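Local atomic coordinates of soluble epoxide hydrolase (Bacillus megaterium, PDB entry 4INZ), a protein that belongs to the alpha/beta hydrolase superfamily and is named a soluble epoxide hydrolase, with a central mixed beta-sheet flanked by helices. Residues Lys35-Met41 with Ser62-Val68; Gly46-Phe50 with Leu182-Val186; Lys133-Phe137 with Met298-Leu302. The protein carries 1 engineered substitution. One frame throughout, in Å; residues are numbered along the deposited sequence.

Contact 1. Residues Lys35-Met41 with Ser62-Val68; sequences KGQGELM and SNDFHTV
K35 and T67 form an antiparallel hydrogen-bonded pair, while M41 runs parallel beside the same T67: residues 35-41 leave strand 28-36, round the start of strand 66-70 and return along its other edge as strand 40-44. In the backbone, K35 N reaches T67 O at 3.0 Å and T67 N reaches K35 O at 2.8 Å. On the parallel side H66 N donates to E39 O, M41 N to H66 O and V68 N to M41 O, the last almost straight at 173°.

Among polar side chains, T67 OG1 is a second donor to K35 O at 3.1 Å, 55° out of the carbonyl plane. The K35 chain lies along S62 and ends with NZ 3.0 Å from S62 OG, itself bonded to I58 O. Q37 NE2 bonds weakly to S62 O, and a water donates to Q37 OE1 and, weakly, to S62 O.

Among apolar contacts, M41 has CG anti to its backbone N, and a bend at chi3 (-74°) lays CE squarely over the F65 ring, 3.6 Å from its centroid (CH-pi); SD follows at 5.0 Å, a Met-aromatic contact. On the sheet face that carries H66, L40 CD1 meets V68 CG2 at 3.6 Å; the same valine methyl lies over one face of the imidazole, whose edge meets K35 O.

Backbone bonds from both neighbouring strands thus fix the start of strand 66-70 in register, while K35 and Q37 tie S62, in the preceding loop, to 35-41.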
loop_
_atom_site.group_PDB
_atom_site.type_symbol
_atom_site.label_atom_id
_atom_site.label_comp_id
_atom_site.label_asym_id
_atom_site.label_seq_id
_atom_site.Cartn_x
_atom_site.Cartn_y
_atom_site.Cartn_z
ATOM N N LYS A 35 6.688 16.252 -6.089
ATOM C CA LYS A 35 7.885 17.033 -5.792
ATOM C C LYS A 35 9.065 16.499 -6.607
ATOM O O LYS A 35 9.073 15.339 -7.000
ATOM C CB LYS A 35 8.194 16.986 -4.292
ATOM C CG LYS A 35 9.183 18.034 -3.803
ATOM C CD LYS A 35 9.371 17.938 -2.287
ATOM C CE LYS A 35 10.265 19.057 -1.750
ATOM N NZ LYS A 35 11.675 18.983 -2.255
ATOM N N GLY A 36 10.050 17.347 -6.879
ATOM C CA GLY A 36 11.245 16.903 -7.569
ATOM C C GLY A 36 11.135 16.782 -9.074
ATOM O O GLY A 36 10.229 17.332 -9.695
ATOM N N GLN A 37 12.073 16.047 -9.659
ATOM C CA GLN A 37 12.214 15.961 -11.105
ATOM C C GLN A 37 13.100 14.772 -11.445
ATOM O O GLN A 37 13.887 14.313 -10.610
ATOM C CB GLN A 37 12.847 17.244 -11.651
ATOM C CG GLN A 37 14.254 17.521 -11.118
ATOM C CD GLN A 37 14.290 17.782 -9.618
ATOM O OE1 GLN A 37 13.634 18.696 -9.120
ATOM N NE2 GLN A 37 15.060 16.975 -8.891
ATOM N N GLY A 38 12.977 14.273 -12.670
ATOM C CA GLY A 38 13.747 13.118 -13.092
ATOM C C GLY A 38 12.872 11.903 -13.329
ATOM O O GLY A 38 11.699 12.037 -13.687
ATOM N N GLU A 39 13.449 10.719 -13.136
ATOM C CA GLU A 39 12.705 9.469 -13.236
ATOM C C GLU A 39 11.591 9.447 -12.197
ATOM O O GLU A 39 11.728 10.029 -11.114
ATOM C CB GLU A 39 13.639 8.269 -13.040
ATOM C CG GLU A 39 14.726 8.154 -14.104
ATOM C CD GLU A 39 14.150 7.988 -15.503
ATOM O OE1 GLU A 39 14.595 8.706 -16.427
ATOM O OE2 GLU A 39 13.251 7.137 -15.682
ATOM N N LEU A 40 10.493 8.775 -12.524
ATOM C CA LEU A 40 9.337 8.726 -11.636
ATOM C C LEU A 40 9.515 7.703 -10.520
ATOM O O LEU A 40 9.812 6.533 -10.774
ATOM C CB LEU A 40 8.075 8.393 -12.432
ATOM C CG LEU A 40 6.760 8.259 -11.667
ATOM C CD1 LEU A 40 6.387 9.584 -11.001
ATOM C CD2 LEU A 40 5.658 7.791 -12.622
ATOM N N MET A 41 9.334 8.165 -9.286
ATOM C CA MET A 41 9.199 7.288 -8.134
ATOM C C MET A 41 7.771 7.467 -7.623
ATOM O O MET A 41 7.420 8.512 -7.064
ATOM C CB MET A 41 10.224 7.633 -7.052
ATOM C CG MET A 41 10.220 6.663 -5.872
ATOM S SD MET A 41 11.494 7.058 -4.660
ATOM C CE MET A 41 12.965 6.494 -5.536
ATOM N N SER A 62 13.277 13.554 -3.539
ATOM C CA SER A 62 12.859 14.560 -4.522
ATOM C C SER A 62 14.000 15.384 -5.134
ATOM O O SER A 62 13.779 16.147 -6.077
ATOM C CB SER A 62 11.790 15.484 -3.933
ATOM O OG SER A 62 12.257 16.130 -2.761
ATOM N N ASN A 63 15.213 15.239 -4.616
ATOM C CA ASN A 63 16.356 15.918 -5.222
ATOM C C ASN A 63 16.932 15.118 -6.381
ATOM O O ASN A 63 17.708 15.642 -7.180
ATOM C CB ASN A 63 17.450 16.197 -4.187
ATOM C CG ASN A 63 16.952 17.028 -3.023
ATOM O OD1 ASN A 63 17.026 16.602 -1.870
ATOM N ND2 ASN A 63 16.439 18.218 -3.317
ATOM N N ASP A 64 16.549 13.848 -6.473
ATOM C CA ASP A 64 17.096 12.963 -7.496
ATOM C C ASP A 64 16.024 12.289 -8.346
ATOM O O ASP A 64 16.322 11.742 -9.413
ATOM C CB ASP A 64 17.997 11.906 -6.848
ATOM C CG ASP A 64 19.245 12.508 -6.233
ATOM O OD1 ASP A 64 20.205 12.752 -6.985
ATOM O OD2 ASP A 64 19.266 12.747 -5.004
ATOM N N PHE A 65 14.783 12.341 -7.875
ATOM C CA PHE A 65 13.662 11.691 -8.548
ATOM C C PHE A 65 12.455 12.625 -8.592
ATOM O O PHE A 65 12.345 13.551 -7.789
ATOM C CB PHE A 65 13.236 10.433 -7.784
ATOM C CG PHE A 65 14.235 9.305 -7.831
ATOM C CD1 PHE A 65 15.204 9.170 -6.845
ATOM C CD2 PHE A 65 14.178 8.355 -8.844
ATOM C CE1 PHE A 65 16.120 8.119 -6.886
ATOM C CE2 PHE A 65 15.085 7.299 -8.892
ATOM C CZ PHE A 65 16.055 7.176 -7.914
ATOM N N HIS A 66 11.543 12.369 -9.525
ATOM C CA HIS A 66 10.225 12.978 -9.485
ATOM C C HIS A 66 9.374 12.106 -8.574
ATOM O O HIS A 66 8.878 11.056 -8.993
ATOM C CB HIS A 66 9.604 13.042 -10.886
ATOM C CG HIS A 66 8.265 13.711 -10.924
ATOM N ND1 HIS A 66 7.435 13.655 -12.025
ATOM C CD2 HIS A 66 7.608 14.452 -9.997
ATOM C CE1 HIS A 66 6.329 14.334 -11.777
ATOM N NE2 HIS A 66 6.408 14.828 -10.553
ATOM N N THR A 67 9.223 12.531 -7.324
ATOM C CA THR A 67 8.486 11.745 -6.340
ATOM C C THR A 67 7.007 12.094 -6.389
ATOM O O THR A 67 6.628 13.241 -6.175
ATOM C CB THR A 67 9.013 11.991 -4.912
ATOM O OG1 THR A 67 8.960 13.392 -4.623
ATOM C CG2 THR A 67 10.451 11.504 -4.784
ATOM N N VAL A 68 6.178 11.096 -6.672
ATOM C CA VAL A 68 4.729 11.273 -6.713
ATOM C C VAL A 68 4.056 10.288 -5.764
ATOM O O VAL A 68 4.261 9.072 -5.870
ATOM C CB VAL A 68 4.188 11.060 -8.152
ATOM C CG1 VAL A 68 2.672 11.017 -8.163
ATOM C CG2 VAL A 68 4.693 12.164 -9.078
HETATM O O HOH W 1 14.661 19.350 -6.255
HETATM O O HOH W 2 15.989 10.455 -11.797
#

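Contact 2. Residues Gly46-Phe50 with Leu182-Val186; sequences GFPDF and LRKLV
L182, the first residue of the 182-186 segment, meets P48 and F47 through a single methyl. Its CD2 lies 3.6 Å from P48 CB and 4.1 Å from F47 CZ; the leucine and proline lie side by side, pointing in opposite directions, while the leucine crosses the phenylalanine at about a right angle. Elsewhere L182 leans on W208 of helix 198-210, whose indole NE1 is bonded to P48 O.

Roughly one turn on comes L185. Its CG is turned away from its own backbone N (chi1 -174°), and CD2 comes within 3.9 Å of F47 CE2, again roughly at right angles.

V186 closes the segment, in a wider pi-type turn, with CG2 wedged against the proline ring, 3.6 Å from both P48 CG and P48 CD. The same methyl passes 4.1 Å from D49 OD1, an oxygen that is hydrogen-bonded to Y204.

P48 follows a cis peptide bond and folds back on its neighbour, so that its CB sits 3.6 Å above the centre of the F47 ring. The sequence HGFP matches the HGxP motif of epoxide hydrolases; in relatives the backbone N-H of the x residue, here F47, contributes to the oxyanion hole.

Helix 169-193 follows strand 131-137 and precedes strand 248-253 along the chain, as cap helices do in this family. Residues 182-186 thus meet the loop through methyl groups, while F47 N and P48 O of the loop bond to D114 OD2 and W208 NE1.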
loop_
_atom_site.group_PDB
_atom_site.type_symbol
_atom_site.label_atom_id
_atom_site.label_comp_id
_atom_site.label_asym_id
_atom_site.label_seq_id
_atom_site.Cartn_x
_atom_site.Cartn_y
_atom_site.Cartn_z
ATOM N N GLY A 46 -1.661 2.441 1.678
ATOM C CA GLY A 46 -2.730 1.491 1.931
ATOM C C GLY A 46 -3.701 2.019 2.979
ATOM O O GLY A 46 -3.837 3.223 3.158
ATOM N N PHE A 47 -4.358 1.110 3.689
ATOM C CA PHE A 47 -5.435 1.467 4.609
ATOM C C PHE A 47 -4.931 1.644 6.038
ATOM O O PHE A 47 -4.180 0.804 6.532
ATOM C CB PHE A 47 -6.489 0.356 4.603
ATOM C CG PHE A 47 -7.579 0.556 5.617
ATOM C CD1 PHE A 47 -8.724 1.268 5.286
ATOM C CD2 PHE A 47 -7.457 0.044 6.905
ATOM C CE1 PHE A 47 -9.726 1.461 6.214
ATOM C CE2 PHE A 47 -8.463 0.236 7.842
ATOM C CZ PHE A 47 -9.599 0.951 7.491
ATOM N N PRO A 48 -5.374 2.710 6.734
ATOM C CA PRO A 48 -6.253 3.800 6.316
ATOM C C PRO A 48 -5.456 5.078 6.135
ATOM O O PRO A 48 -5.883 6.143 6.590
ATOM C CB PRO A 48 -7.149 3.965 7.536
ATOM C CG PRO A 48 -6.186 3.767 8.677
ATOM C CD PRO A 48 -5.155 2.747 8.192
ATOM N N ASP A 49 -4.307 4.976 5.480
ATOM C CA ASP A 49 -3.438 6.129 5.301
ATOM C C ASP A 49 -3.773 6.866 4.010
ATOM O O ASP A 49 -4.901 6.813 3.533
ATOM C CB ASP A 49 -1.980 5.673 5.304
ATOM C CG ASP A 49 -1.669 4.775 6.485
ATOM O OD1 ASP A 49 -1.723 5.271 7.627
ATOM O OD2 ASP A 49 -1.396 3.574 6.276
ATOM N N PHE A 50 -2.784 7.560 3.466
ATOM C CA PHE A 50 -2.936 8.306 2.223
ATOM C C PHE A 50 -1.563 8.824 1.832
ATOM O O PHE A 50 -0.569 8.421 2.420
ATOM C CB PHE A 50 -3.972 9.442 2.357
ATOM C CG PHE A 50 -3.591 10.539 3.329
ATOM C CD1 PHE A 50 -3.412 10.273 4.683
ATOM C CD2 PHE A 50 -3.477 11.853 2.892
ATOM C CE1 PHE A 50 -3.089 11.293 5.579
ATOM C CE2 PHE A 50 -3.159 12.888 3.779
ATOM C CZ PHE A 50 -2.967 12.606 5.125
ATOM N N LEU A 182 -10.560 4.909 13.579
ATOM C CA LEU A 182 -9.341 5.168 12.815
ATOM C C LEU A 182 -8.270 5.818 13.689
ATOM O O LEU A 182 -7.079 5.542 13.541
ATOM C CB LEU A 182 -9.647 6.048 11.600
ATOM C CG LEU A 182 -10.583 5.430 10.558
ATOM C CD1 LEU A 182 -11.037 6.471 9.537
ATOM C CD2 LEU A 182 -9.917 4.240 9.863
ATOM N N ARG A 183 -8.698 6.685 14.601
ATOM C CA ARG A 183 -7.770 7.317 15.538
ATOM C C ARG A 183 -7.060 6.277 16.391
ATOM O O ARG A 183 -5.849 6.360 16.622
ATOM C CB ARG A 183 -8.501 8.310 16.446
ATOM C CG ARG A 183 -8.827 9.631 15.778
ATOM C CD ARG A 183 -9.249 10.680 16.795
ATOM N NE ARG A 183 -10.636 10.520 17.230
ATOM C CZ ARG A 183 -11.000 10.139 18.450
ATOM N NH1 ARG A 183 -12.287 10.028 18.755
ATOM N NH2 ARG A 183 -10.078 9.876 19.370
ATOM N N LYS A 184 -7.817 5.300 16.872
ATOM C CA LYS A 184 -7.244 4.291 17.744
ATOM C C LYS A 184 -6.297 3.405 16.953
ATOM O O LYS A 184 -5.285 2.941 17.470
ATOM C CB LYS A 184 -8.351 3.476 18.410
ATOM C CG LYS A 184 -9.238 4.325 19.322
ATOM C CD LYS A 184 -10.269 3.497 20.080
ATOM C CE LYS A 184 -11.061 4.364 21.060
ATOM N NZ LYS A 184 -11.786 5.480 20.390
ATOM N N LEU A 185 -6.614 3.204 15.682
ATOM C CA LEU A 185 -5.821 2.334 14.827
ATOM C C LEU A 185 -4.469 2.951 14.473
ATOM O O LEU A 185 -3.436 2.292 14.586
ATOM C CB LEU A 185 -6.610 1.986 13.562
ATOM C CG LEU A 185 -6.021 0.963 12.597
ATOM C CD1 LEU A 185 -5.670 -0.326 13.326
ATOM C CD2 LEU A 185 -7.009 0.697 11.463
ATOM N N VAL A 186 -4.476 4.219 14.077
ATOM C CA VAL A 186 -3.279 4.866 13.537
ATOM C C VAL A 186 -2.752 6.044 14.358
ATOM O O VAL A 186 -1.542 6.199 14.527
ATOM C CB VAL A 186 -3.536 5.356 12.093
ATOM C CG1 VAL A 186 -2.484 6.378 11.666
ATOM C CG2 VAL A 186 -3.566 4.174 11.142
#

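Contact 3. Residues Lys133-Phe137 with Met298-Leu302; sequences KLIAF and MWNFL
K133 NZ is tied to L302 O through one water, which accepts from the ammonium at 3.0 Å and donates to the carbonyl at 3.2 Å. The chain runs extended from CB and bends only at its last torsion (chi4 72°), carrying NZ over to that water. Its methylenes do a second job on the way: K133 CD lies 3.7 Å from F301 CE2, with CB nearly as close, so the aliphatic part of the lysine slides along one end of the ring while its charge reaches the water.

F301 is the residue on which two strand side chains converge. From the side of the strand facing the helix, I135 CG1 comes within 3.7 Å of F301 CE2, the two side chains passing in opposite directions. With CG anti to the backbone N (chi1 171°), the F301 ring extends toward the strand far enough for CZ to approach L134 O as well. Q249 of strand 248-253 also touches F301.

Strand 131-137 is an inner parallel strand of the alpha/beta hydrolase sheet, and helix 291-303 is the C-terminal helix that packs on one of its faces. The short segments run nearly antiparallel, at 156°, with their axes 10.4 Å apart at closest approach. Alternate residues K133 and I135 point toward the helix.

Further along, M298 crosses I135 at about a right angle and places CE 3.9 Å from I135 CD1. Its sulfur takes another neighbour, SD lying 4.2 Å from F137 CZ at the edge of the ring and near its plane. M298 also touches F61 and I251, and F137 meets W54. L302 CD2 makes a looser approach, 4.5 Å from I135 CD1, while the same residue packs on F61 and on T109 of strand 108-112.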
loop_
_atom_site.group_PDB
_atom_site.type_symbol
_atom_site.label_atom_id
_atom_site.label_comp_id
_atom_site.label_asym_id
_atom_site.label_seq_id
_atom_site.Cartn_x
_atom_site.Cartn_y
_atom_site.Cartn_z
ATOM N N LYS A 133 11.998 -0.836 -10.935
ATOM C CA LYS A 133 12.331 -1.495 -9.684
ATOM C C LYS A 133 11.136 -1.363 -8.760
ATOM O O LYS A 133 10.381 -0.388 -8.845
ATOM C CB LYS A 133 13.546 -0.841 -9.021
ATOM C CG LYS A 133 14.847 -0.916 -9.808
ATOM C CD LYS A 133 16.000 -0.427 -8.940
ATOM C CE LYS A 133 17.340 -0.649 -9.606
ATOM N NZ LYS A 133 17.522 0.273 -10.735
ATOM N N LEU A 134 10.976 -2.338 -7.873
ATOM C CA LEU A 134 9.877 -2.347 -6.917
ATOM C C LEU A 134 10.415 -2.319 -5.495
ATOM O O LEU A 134 11.295 -3.111 -5.144
ATOM C CB LEU A 134 9.013 -3.594 -7.115
ATOM C CG LEU A 134 7.874 -3.791 -6.117
ATOM C CD1 LEU A 134 6.807 -2.722 -6.323
ATOM C CD2 LEU A 134 7.273 -5.201 -6.254
ATOM N N ILE A 135 9.891 -1.401 -4.683
ATOM C CA ILE A 135 10.217 -1.359 -3.266
ATOM C C ILE A 135 8.931 -1.598 -2.497
ATOM O O ILE A 135 7.997 -0.793 -2.567
ATOM C CB ILE A 135 10.821 -0.004 -2.863
ATOM C CG1 ILE A 135 12.072 0.286 -3.698
ATOM C CG2 ILE A 135 11.134 0.015 -1.367
ATOM C CD1 ILE A 135 12.730 1.626 -3.389
ATOM N N ALA A 136 8.870 -2.724 -1.790
ATOM C CA ALA A 136 7.647 -3.118 -1.103
ATOM C C ALA A 136 7.832 -3.134 0.407
ATOM O O ALA A 136 8.768 -3.754 0.914
ATOM C CB ALA A 136 7.202 -4.485 -1.583
ATOM N N PHE A 137 6.926 -2.455 1.113
ATOM C CA PHE A 137 6.868 -2.491 2.575
ATOM C C PHE A 137 5.822 -3.514 3.028
ATOM O O PHE A 137 5.261 -4.235 2.205
ATOM C CB PHE A 137 6.542 -1.089 3.134
ATOM C CG PHE A 137 7.628 -0.080 2.891
ATOM C CD1 PHE A 137 8.540 0.235 3.898
ATOM C CD2 PHE A 137 7.751 0.550 1.653
ATOM C CE1 PHE A 137 9.558 1.165 3.673
ATOM C CE2 PHE A 137 8.772 1.471 1.418
ATOM C CZ PHE A 137 9.673 1.785 2.427
ATOM N N MET A 298 16.683 2.194 1.024
ATOM C CA MET A 298 16.195 2.514 -0.312
ATOM C C MET A 298 17.341 2.985 -1.196
ATOM O O MET A 298 17.487 2.511 -2.318
ATOM C CB MET A 298 15.069 3.552 -0.265
ATOM C CG MET A 298 13.796 3.014 0.371
ATOM S SD MET A 298 12.513 4.275 0.568
ATOM C CE MET A 298 12.202 4.723 -1.146
ATOM N N TRP A 299 18.161 3.904 -0.689
ATOM C CA TRP A 299 19.328 4.364 -1.446
ATOM C C TRP A 299 20.243 3.198 -1.793
ATOM O O TRP A 299 20.723 3.075 -2.926
ATOM C CB TRP A 299 20.128 5.403 -0.657
ATOM C CG TRP A 299 19.612 6.800 -0.805
ATOM C CD1 TRP A 299 19.208 7.640 0.195
ATOM C CD2 TRP A 299 19.443 7.522 -2.028
ATOM N NE1 TRP A 299 18.801 8.842 -0.331
ATOM C CE2 TRP A 299 18.933 8.796 -1.694
ATOM C CE3 TRP A 299 19.665 7.215 -3.374
ATOM C CZ2 TRP A 299 18.647 9.765 -2.662
ATOM C CZ3 TRP A 299 19.383 8.185 -4.335
ATOM C CH2 TRP A 299 18.880 9.441 -3.971
ATOM N N ASN A 300 20.492 2.346 -0.810
ATOM C CA ASN A 300 21.380 1.214 -1.027
ATOM C C ASN A 300 20.893 0.359 -2.199
ATOM O O ASN A 300 21.668 -0.026 -3.084
ATOM C CB ASN A 300 21.489 0.374 0.241
ATOM C CG ASN A 300 22.549 -0.691 0.133
ATOM O OD1 ASN A 300 23.752 -0.399 0.177
ATOM N ND2 ASN A 300 22.115 -1.940 -0.009
ATOM N N PHE A 301 19.599 0.077 -2.196
ATOM C CA PHE A 301 18.951 -0.683 -3.255
ATOM C C PHE A 301 19.019 0.021 -4.611
ATOM O O PHE A 301 19.394 -0.583 -5.624
ATOM C CB PHE A 301 17.487 -0.929 -2.867
ATOM C CG PHE A 301 16.657 -1.515 -3.967
ATOM C CD1 PHE A 301 16.923 -2.788 -4.455
ATOM C CD2 PHE A 301 15.596 -0.805 -4.499
ATOM C CE1 PHE A 301 16.147 -3.332 -5.462
ATOM C CE2 PHE A 301 14.813 -1.345 -5.517
ATOM C CZ PHE A 301 15.088 -2.606 -5.992
ATOM N N LEU A 302 18.653 1.296 -4.635
ATOM C CA LEU A 302 18.606 2.047 -5.893
ATOM C C LEU A 302 19.992 2.181 -6.519
ATOM O O LEU A 302 20.129 2.295 -7.744
ATOM C CB LEU A 302 17.993 3.432 -5.661
ATOM C CG LEU A 302 16.518 3.434 -5.236
ATOM C CD1 LEU A 302 16.123 4.735 -4.563
ATOM C CD2 LEU A 302 15.607 3.135 -6.434
HETATM O O HOH W 3 17.685 3.046 -9.708
#

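Overall arrangement
Contacts 1 and 3 both reach the same eight-stranded sheet and touch: M41 and F65 of contact 1 pack on L302 of helix 291-303, and D64 and F65 on W299. Their centres are 14 Å apart, and contact 1 closes along the chain before contact 3 opens. Contact 2, whose segments alternate with those of both others, has its centre about 26 Å from that of contact 1 and 24 Å from that of contact 3. Its loop 46-50 leaves strand 40-44; its helix 169-193 comes between strands 131-137 and 248-253 along the chain. Contacts 1 and 3 thus lie in the core sheet and on its C-terminal helix, whereas contact 2 joins the core to the inserted helices.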